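Local coordinates for transcriptional regulatory protein FIXJ (Sinorhizobium meliloti, PDB 1DBW) that acts as the receiver domain of a two-component transcription activator that, once activated by FixL, switches on nifA and fixK for nitrogen fixation, at residues Y4-V9 and F21-N26; N48-T53 and E113-A118; E64-L69 and I76-I81. The protein carries 2 engineered substitutions. All coordinates share one frame; numbering follows the deposited sequence. Where two conformers were deposited one is given.

Contact 1: residues Y4-V9 and F21-N26; sequences YTVHIV and FMLTMN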
loop_
_atom_site.group_PDB
_atom_site.type_symbol
_atom_site.label_atom_id
_atom_site.label_comp_id
_atom_site.label_asym_id
_atom_site.label_seq_id
_atom_site.Cartn_x
_atom_site.Cartn_y
_atom_site.Cartn_z
ATOM N N TYR A 4 -10.166 1.799 10.519
ATOM C CA TYR A 4 -9.814 1.404 9.155
ATOM C C TYR A 4 -8.775 0.301 9.164
ATOM O O TYR A 4 -8.163 0.025 10.189
ATOM C CB TYR A 4 -9.302 2.613 8.372
ATOM C CG TYR A 4 -8.026 3.212 8.959
ATOM C CD1 TYR A 4 -8.069 4.194 9.953
ATOM C CD2 TYR A 4 -6.773 2.838 8.456
ATOM C CE1 TYR A 4 -6.902 4.808 10.420
ATOM C CE2 TYR A 4 -5.599 3.432 8.921
ATOM C CZ TYR A 4 -5.675 4.423 9.898
ATOM O OH TYR A 4 -4.533 5.065 10.292
ATOM N N THR A 5 -8.614 -0.365 8.028
ATOM C CA THR A 5 -7.671 -1.455 7.921
ATOM C C THR A 5 -6.585 -1.133 6.920
ATOM O O THR A 5 -6.873 -0.495 5.905
ATOM C CB THR A 5 -8.410 -2.734 7.434
ATOM O OG1 THR A 5 -9.408 -3.074 8.416
ATOM C CG2 THR A 5 -7.441 -3.926 7.297
ATOM N N VAL A 6 -5.345 -1.473 7.279
ATOM C CA VAL A 6 -4.216 -1.267 6.368
ATOM C C VAL A 6 -4.029 -2.605 5.629
ATOM O O VAL A 6 -3.724 -3.612 6.251
ATOM C CB VAL A 6 -2.896 -0.949 7.118
ATOM C CG1 VAL A 6 -1.777 -0.655 6.071
ATOM C CG2 VAL A 6 -3.069 0.248 8.031
ATOM N N HIS A 7 -4.094 -2.558 4.292
ATOM C CA HIS A 7 -3.965 -3.761 3.463
ATOM C C HIS A 7 -2.591 -3.750 2.876
ATOM O O HIS A 7 -2.292 -2.815 2.144
ATOM C CB HIS A 7 -5.029 -3.712 2.355
ATOM C CG HIS A 7 -6.413 -3.910 2.892
ATOM N ND1 HIS A 7 -6.938 -5.169 3.109
ATOM C CD2 HIS A 7 -7.335 -3.029 3.353
ATOM C CE1 HIS A 7 -8.114 -5.058 3.695
ATOM N NE2 HIS A 7 -8.381 -3.769 3.860
ATOM N N ILE A 8 -1.754 -4.726 3.273
ATOM C CA ILE A 8 -0.372 -4.760 2.809
ATOM C C ILE A 8 -0.205 -5.790 1.717
ATOM O O ILE A 8 -0.515 -6.967 1.888
ATOM C CB ILE A 8 0.596 -5.103 3.920
ATOM C CG1 ILE A 8 0.370 -4.203 5.159
ATOM C CG2 ILE A 8 2.018 -4.962 3.402
ATOM C CD1 ILE A 8 0.819 -2.809 4.965
ATOM N N VAL A 9 0.318 -5.345 0.587
ATOM C CA VAL A 9 0.503 -6.244 -0.535
ATOM C C VAL A 9 2.008 -6.227 -0.746
ATOM O O VAL A 9 2.569 -5.209 -1.087
ATOM C CB VAL A 9 -0.288 -5.730 -1.790
ATOM C CG1 VAL A 9 -0.185 -6.708 -2.929
ATOM C CG2 VAL A 9 -1.739 -5.591 -1.449
ATOM N N PHE A 21 3.852 -6.890 10.816
ATOM C CA PHE A 21 4.027 -7.094 12.253
ATOM C C PHE A 21 4.309 -5.770 12.956
ATOM O O PHE A 21 3.780 -5.508 14.041
ATOM C CB PHE A 21 5.136 -8.106 12.535
ATOM C CG PHE A 21 4.782 -9.526 12.146
ATOM C CD1 PHE A 21 5.589 -10.591 12.547
ATOM C CD2 PHE A 21 3.621 -9.807 11.416
ATOM C CE1 PHE A 21 5.243 -11.917 12.232
ATOM C CE2 PHE A 21 3.271 -11.131 11.098
ATOM C CZ PHE A 21 4.084 -12.182 11.510
ATOM N N MET A 22 5.124 -4.926 12.336
ATOM C CA MET A 22 5.432 -3.631 12.920
ATOM C C MET A 22 4.175 -2.772 13.041
ATOM O O MET A 22 3.960 -2.173 14.075
ATOM C CB MET A 22 6.502 -2.898 12.110
ATOM C CG MET A 22 6.892 -1.542 12.691
ATOM S SD MET A 22 5.763 -0.186 12.323
ATOM C CE MET A 22 6.078 0.022 10.508
ATOM N N LEU A 23 3.318 -2.772 12.018
ATOM C CA LEU A 23 2.088 -1.988 12.068
ATOM C C LEU A 23 1.150 -2.568 13.112
ATOM O O LEU A 23 0.523 -1.828 13.890
ATOM C CB LEU A 23 1.422 -1.938 10.684
ATOM C CG LEU A 23 2.262 -1.143 9.672
ATOM C CD1 LEU A 23 1.551 -1.228 8.308
ATOM C CD2 LEU A 23 2.384 0.308 10.125
ATOM N N THR A 24 1.124 -3.890 13.166
ATOM C CA THR A 24 0.289 -4.590 14.144
ATOM C C THR A 24 0.706 -4.170 15.549
ATOM O O THR A 24 -0.140 -3.857 16.385
ATOM C CB THR A 24 0.395 -6.123 13.999
ATOM O OG1 THR A 24 -0.177 -6.514 12.742
ATOM C CG2 THR A 24 -0.394 -6.810 15.090
ATOM N N MET A 25 2.005 -4.125 15.811
ATOM C CA MET A 25 2.446 -3.744 17.138
ATOM C C MET A 25 2.102 -2.304 17.506
ATOM O O MET A 25 2.005 -1.975 18.693
ATOM C CB MET A 25 3.939 -4.034 17.318
ATOM C CG MET A 25 4.263 -5.510 17.224
ATOM S SD MET A 25 6.015 -5.877 17.468
ATOM C CE MET A 25 6.520 -4.529 18.486
ATOM N N ASN A 26 1.878 -1.457 16.503
ATOM C CA ASN A 26 1.524 -0.063 16.748
ATOM C C ASN A 26 -0.002 0.126 16.864
ATOM O O ASN A 26 -0.488 1.237 16.961
ATOM C CB ASN A 26 2.147 0.847 15.686
ATOM C CG ASN A 26 3.629 1.136 15.978
ATOM O OD1 ASN A 26 3.944 2.085 16.691
ATOM N ND2 ASN A 26 4.533 0.303 15.457
#
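Leu23 reaches from the helix to the strand with one methyl, CD1, which meets both Val6 and Ile8. The tighter approach is to the end of the isoleucine, with Ile8 CD1 lying 3.8 Å from Leu23 CD1. Val6 CG1 comes to 4.1 Å from Leu23 CD1, its side chain running about perpendicular to the leucine. Val6 and Ile8 are two apart on the strand, and both CB atoms point toward the helix, so a single leucine methyl can touch the two together. The leucine gets there by extension: CG stands opposite the carbonyl carbon and beside the backbone N, and CD1 continues the chain with chi2 at 177°. In Ile8 the outer bond is instead folded (chi2 -72°), which turns CD1 out to the leucine.

Further out, Leu23 also packs on Val30 of the next strand and on Ile115 of helix 108-119, while Val6 and Ile8 both lean on Val52. Within 21-26, Asn26 ND2 donates to Met22 O at 2.9 Å, in the amide's own plane but from above the carbonyl plane. The whole is the apolar interface of a right-handed beta-alpha-beta crossover, in which strand 5-10, helix 13-25 and strand 29-33 form the first unit of the doubly wound CheY-like receiver fold.

Contact 2: residues N48-T53 and E113-A118; sequences NGVLVT and EAIERA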
loop_
_atom_site.group_PDB
_atom_site.type_symbol
_atom_site.label_atom_id
_atom_site.label_comp_id
_atom_site.label_asym_id
_atom_site.label_seq_id
_atom_site.Cartn_x
_atom_site.Cartn_y
_atom_site.Cartn_z
ATOM N N ASN A 48 -13.398 1.014 4.214
ATOM C CA ASN A 48 -12.499 1.756 5.099
ATOM C C ASN A 48 -11.131 1.093 5.139
ATOM O O ASN A 48 -10.651 0.647 6.183
ATOM C CB ASN A 48 -13.084 1.868 6.514
ATOM C CG ASN A 48 -14.566 2.118 6.504
ATOM O OD1 ASN A 48 -15.026 3.144 6.012
ATOM N ND2 ASN A 48 -15.334 1.162 7.035
ATOM N N GLY A 49 -10.494 1.061 3.988
ATOM C CA GLY A 49 -9.178 0.470 3.942
ATOM C C GLY A 49 -8.166 1.346 3.240
ATOM O O GLY A 49 -8.521 2.166 2.381
ATOM N N VAL A 50 -6.926 1.259 3.715
ATOM C CA VAL A 50 -5.804 1.954 3.082
ATOM C C VAL A 50 -4.927 0.857 2.494
ATOM O O VAL A 50 -4.685 -0.157 3.137
ATOM C CB VAL A 50 -4.965 2.768 4.121
ATOM C CG1 VAL A 50 -3.657 3.316 3.493
ATOM C CG2 VAL A 50 -5.805 3.909 4.617
ATOM N N LEU A 51 -4.341 1.118 1.336
ATOM C CA LEU A 51 -3.478 0.125 0.700
ATOM C C LEU A 51 -2.025 0.543 0.793
ATOM O O LEU A 51 -1.715 1.732 0.634
ATOM C CB LEU A 51 -3.835 0.023 -0.783
ATOM C CG LEU A 51 -2.858 -0.773 -1.676
ATOM C CD1 LEU A 51 -2.815 -2.298 -1.295
ATOM C CD2 LEU A 51 -3.364 -0.600 -3.130
ATOM N N VAL A 52 -1.172 -0.417 1.138
ATOM C CA VAL A 52 0.276 -0.148 1.185
ATOM C C VAL A 52 0.896 -1.215 0.305
ATOM O O VAL A 52 0.764 -2.410 0.580
ATOM C CB VAL A 52 0.847 -0.230 2.573
ATOM C CG1 VAL A 52 2.368 -0.001 2.518
ATOM C CG2 VAL A 52 0.234 0.873 3.475
ATOM N N THR A 53 1.590 -0.787 -0.762
ATOM C CA THR A 53 2.223 -1.762 -1.630
ATOM C C THR A 53 3.743 -1.747 -1.507
ATOM O O THR A 53 4.327 -0.719 -1.171
ATOM C CB THR A 53 1.902 -1.478 -3.123
ATOM O OG1 THR A 53 2.568 -0.281 -3.531
ATOM C CG2 THR A 53 0.393 -1.292 -3.342
ATOM N N GLU A 113 3.115 7.718 9.579
ATOM C CA GLU A 113 2.536 9.025 9.279
ATOM C C GLU A 113 1.870 9.037 7.905
ATOM O O GLU A 113 0.795 9.617 7.748
ATOM C CB GLU A 113 3.594 10.127 9.372
ATOM C CG GLU A 113 4.244 10.221 10.750
ATOM C CD GLU A 113 3.596 11.254 11.656
ATOM O OE1 GLU A 113 2.357 11.414 11.587
ATOM O OE2 GLU A 113 4.334 11.904 12.445
ATOM N N ALA A 114 2.504 8.405 6.915
ATOM C CA ALA A 114 1.938 8.331 5.574
ATOM C C ALA A 114 0.597 7.578 5.592
ATOM O O ALA A 114 -0.362 8.015 4.960
ATOM C CB ALA A 114 2.924 7.662 4.619
ATOM N N ILE A 115 0.539 6.446 6.308
ATOM C CA ILE A 115 -0.689 5.669 6.399
ATOM C C ILE A 115 -1.797 6.480 7.083
ATOM O O ILE A 115 -2.942 6.484 6.634
ATOM C CB ILE A 115 -0.459 4.321 7.179
ATOM C CG1 ILE A 115 0.500 3.414 6.384
ATOM C CG2 ILE A 115 -1.823 3.653 7.441
ATOM C CD1 ILE A 115 1.009 2.170 7.154
ATOM N N GLU A 116 -1.451 7.209 8.142
ATOM C CA GLU A 116 -2.450 8.050 8.818
ATOM C C GLU A 116 -2.951 9.159 7.862
ATOM O O GLU A 116 -4.158 9.419 7.775
ATOM C CB GLU A 116 -1.850 8.635 10.099
ATOM C CG GLU A 116 -1.434 7.558 11.093
ATOM C CD GLU A 116 -0.767 8.129 12.339
ATOM O OE1 GLU A 116 -0.732 7.419 13.369
ATOM O OE2 GLU A 116 -0.269 9.274 12.284
ATOM N N ARG A 117 -2.041 9.716 7.074
ATOM C CA ARG A 117 -2.400 10.760 6.099
ATOM C C ARG A 117 -3.351 10.172 5.064
ATOM O O ARG A 117 -4.344 10.800 4.695
ATOM C CB ARG A 117 -1.154 11.260 5.365
ATOM C CG ARG A 117 -0.880 12.759 5.473
ATOM C CD ARG A 117 -0.427 13.176 6.869
ATOM N NE ARG A 117 -1.494 13.041 7.861
ATOM C CZ ARG A 117 -1.319 12.551 9.089
ATOM N NH1 ARG A 117 -0.110 12.155 9.480
ATOM N NH2 ARG A 117 -2.359 12.440 9.916
ATOM N N ALA A 118 -3.038 8.962 4.592
ATOM C CA ALA A 118 -3.878 8.317 3.600
ATOM C C ALA A 118 -5.257 7.966 4.176
ATOM O O ALA A 118 -6.253 8.044 3.458
ATOM C CB ALA A 118 -3.203 7.054 3.040
#
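Val52 and Ile115 meet through branches set beside their own backbone N. In Val52 (chi1 177°) that branch is CG2; in Ile115 (chi1 -65°) it is CG1, which carries on to CD1 in an extended chain. Val52 CG2 therefore sits across the outer half of the isoleucine, 3.9 Å from Ile115 CG1 and 4.0 Å from Ile115 CD1, and the two side chains cross at about a right angle. Val50 has nearly the same first torsion, but it is the other branch, CG1, opposite the backbone N, that comes nearest the helix, Val50 CG1 lying 3.8 Å from Ala118 CB. Its second methyl rests against helix backbone, Val50 CG2 being 4.1 Å from Ala118 C. The small alanine is consistent with the close approach here, where the CA atoms of Val50 and Ala118 are 6.7 Å apart, whereas Ile115, one turn earlier, spans the gap to Val52 with its own length.

Strand 49-53 and helix 113-118 run roughly antiparallel, at 141°, with their axes 8.9 Å apart at closest. The opposite face of the strand belongs to helix 62-71, where Leu51 packs on Leu65 and Leu69. On the outer side of helix 113-118, Arg117 NH1 forms a salt bridge with Glu113 OE1, its hydrogen bond weak, and NH2 pairs with Glu120.

All four touching residues are buried and their side chains entirely hydrocarbon. The last helix of the receiver domain is thus seated on the central strand by shape and burial of apolar surface, its charges kept to the solvent side.

Contact 3: residues E64-L69 and I76-I81; sequences ELLRNL and IPSIVI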
loop_
_atom_site.group_PDB
_atom_site.type_symbol
_atom_site.label_atom_id
_atom_site.label_comp_id
_atom_site.label_asym_id
_atom_site.label_seq_id
_atom_site.Cartn_x
_atom_site.Cartn_y
_atom_site.Cartn_z
ATOM N N GLU A 64 0.870 -0.633 -11.527
ATOM C CA GLU A 64 -0.047 -1.468 -12.305
ATOM C C GLU A 64 -1.243 -1.857 -11.431
ATOM O O GLU A 64 -2.382 -1.908 -11.895
ATOM C CB GLU A 64 0.671 -2.729 -12.784
ATOM C CG GLU A 64 1.806 -2.451 -13.765
ATOM C CD GLU A 64 2.780 -3.613 -13.875
ATOM O OE1 GLU A 64 3.968 -3.422 -13.529
ATOM O OE2 GLU A 64 2.357 -4.717 -14.293
ATOM N N LEU A 65 -0.982 -2.104 -10.151
ATOM C CA LEU A 65 -2.065 -2.457 -9.250
ATOM C C LEU A 65 -3.044 -1.268 -9.155
ATOM O O LEU A 65 -4.261 -1.468 -9.223
ATOM C CB LEU A 65 -1.506 -2.855 -7.874
ATOM C CG LEU A 65 -2.560 -3.148 -6.793
ATOM C CD1 LEU A 65 -3.497 -4.243 -7.257
ATOM C CD2 LEU A 65 -1.855 -3.547 -5.493
ATOM N N LEU A 66 -2.518 -0.047 -9.013
ATOM C CA LEU A 66 -3.353 1.161 -8.945
ATOM C C LEU A 66 -4.168 1.335 -10.206
ATOM O O LEU A 66 -5.358 1.671 -10.158
ATOM C CB LEU A 66 -2.509 2.416 -8.714
ATOM C CG LEU A 66 -1.698 2.443 -7.417
ATOM C CD1 LEU A 66 -1.066 3.799 -7.235
ATOM C CD2 LEU A 66 -2.605 2.110 -6.227
ATOM N N ARG A 67 -3.548 1.010 -11.337
ATOM C CA ARG A 67 -4.206 1.122 -12.627
ATOM C C ARG A 67 -5.338 0.113 -12.701
ATOM O O ARG A 67 -6.455 0.454 -13.092
ATOM C CB ARG A 67 -3.192 0.878 -13.749
ATOM N N ASN A 68 -5.061 -1.118 -12.265
ATOM C CA ASN A 68 -6.051 -2.194 -12.258
ATOM C C ASN A 68 -7.211 -1.884 -11.299
ATOM O O ASN A 68 -8.372 -2.216 -11.578
ATOM C CB ASN A 68 -5.392 -3.523 -11.915
ATOM C CG ASN A 68 -4.467 -4.039 -13.032
ATOM O OD1 ASN A 68 -3.830 -5.075 -12.883
ATOM N ND2 ASN A 68 -4.404 -3.322 -14.143
ATOM N N LEU A 69 -6.897 -1.253 -10.167
ATOM C CA LEU A 69 -7.940 -0.861 -9.215
ATOM C C LEU A 69 -8.806 0.181 -9.896
ATOM O O LEU A 69 -10.040 0.132 -9.807
ATOM C CB LEU A 69 -7.325 -0.286 -7.949
ATOM C CG LEU A 69 -6.766 -1.367 -7.007
ATOM C CD1 LEU A 69 -5.889 -0.736 -5.940
ATOM C CD2 LEU A 69 -7.889 -2.139 -6.338
ATOM N N ILE A 76 -9.043 3.279 -3.525
ATOM C CA ILE A 76 -8.550 2.945 -2.190
ATOM C C ILE A 76 -7.310 3.805 -2.004
ATOM O O ILE A 76 -6.401 3.742 -2.849
ATOM C CB ILE A 76 -8.175 1.412 -2.073
ATOM C CG1 ILE A 76 -9.446 0.566 -2.252
ATOM C CG2 ILE A 76 -7.554 1.119 -0.680
ATOM C CD1 ILE A 76 -9.288 -0.971 -2.077
ATOM N N PRO A 77 -7.278 4.679 -0.967
ATOM C CA PRO A 77 -6.107 5.542 -0.716
ATOM C C PRO A 77 -4.892 4.644 -0.613
ATOM O O PRO A 77 -4.896 3.668 0.156
ATOM C CB PRO A 77 -6.449 6.216 0.627
ATOM C CG PRO A 77 -8.005 6.175 0.637
ATOM C CD PRO A 77 -8.281 4.812 0.114
ATOM N N SER A 78 -3.869 4.901 -1.441
ATOM C CA SER A 78 -2.690 4.023 -1.478
ATOM C C SER A 78 -1.317 4.690 -1.318
ATOM O O SER A 78 -1.071 5.744 -1.920
ATOM C CB SER A 78 -2.649 3.251 -2.811
ATOM O OG SER A 78 -3.937 2.907 -3.306
ATOM N N ILE A 79 -0.427 4.010 -0.574
ATOM C CA ILE A 79 0.946 4.406 -0.317
ATOM C C ILE A 79 1.743 3.363 -1.082
ATOM O O ILE A 79 1.574 2.153 -0.889
ATOM C CB ILE A 79 1.275 4.274 1.168
ATOM C CG1 ILE A 79 0.380 5.213 1.985
ATOM C CG2 ILE A 79 2.755 4.601 1.408
ATOM C CD1 ILE A 79 0.335 6.630 1.399
ATOM N N VAL A 80 2.639 3.814 -1.948
ATOM C CA VAL A 80 3.427 2.868 -2.749
ATOM C C VAL A 80 4.853 2.924 -2.227
ATOM O O VAL A 80 5.423 3.969 -2.178
ATOM C CB VAL A 80 3.400 3.269 -4.262
ATOM C CG1 VAL A 80 4.351 2.382 -5.061
ATOM C CG2 VAL A 80 1.939 3.121 -4.827
ATOM N N ILE A 81 5.357 1.808 -1.712
ATOM C CA ILE A 81 6.722 1.778 -1.207
ATOM C C ILE A 81 7.564 1.545 -2.452
ATOM O O ILE A 81 7.333 0.574 -3.202
ATOM C CB ILE A 81 6.913 0.652 -0.199
ATOM C CG1 ILE A 81 6.115 0.988 1.058
ATOM C CG2 ILE A 81 8.384 0.525 0.139
ATOM C CD1 ILE A 81 6.052 -0.174 2.063
#
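Leu66 straddles two strand residues, giving one methyl to Val80 and the other to Ser78. Its CG stands beside the backbone N (chi1 -61°), and CD1 follows in an extended line from CA, a rotamer that sends the two methyls to different strand residues. Leu66 CD1 reaches Val80 CG2 at 3.9 Å. Val80 meets it with the methyl beside its backbone N, and the two side chains approach at a slant. CD2 packs against the serine, with Leu66 CD2 3.6 Å from Ser78 CB.

The hydroxyl of Ser78 is less certain, because two conformers were deposited. In one of them OG lies 3.3 Å from Leu66 CD2, a close approach for a methyl, and chi1 of -35° departs from full staggering. That torsion brings Ser78 OG back over its own chain, where it appears to donate to Ile76 O; at 2.6 Å this bond is short, and its exact geometry is doubtful.

One turn on from Leu66, Leu69 also points toward 76-81 but only borders it, Leu69 CD2 and Ile76 CD1 being 4.6 Å apart. Leu65 faces the preceding strand instead, lying on Thr53, while Leu69 and Ile76 extend the packing to helix 36-42 through Leu40 and Phe39 respectively. These elements belong to the beta-alpha-beta unit of strand 49-54, helix 62-71 and strand 78-82.

The serine places one hydroxyl in this apolar layer, and its bond to a carbonyl two residues back, seen in one conformer, remains doubtful. Chemically, the helix is held to the strand by methyl packing rather than polar bonds.

All three contacts draw on one parallel sheet, through neighbouring strands 5-10, 49-54 and 78-82. Contacts 1 and 2 lie on the same face, centres 9 Å apart, stitched by backbone pairs such as His7 N to Val50 O at 2.7 Å. Contact 3, on the other face, is nested within the chain loop closed by contact 2 and joined to it by Thr53 O and Ile81 N, 2.8 Å apart. The C-terminal ends of the strands lead toward the magnesium-binding site of Asp10, Asp11, Asp54 and Arg56, where Asp54 is the predicted phosphorylation site. The side chain of Ile8 is about 4 Å from that of Asp10; from that of Asp54, Ile8 and Val52 are about 6 Å and Val80 about 8 Å.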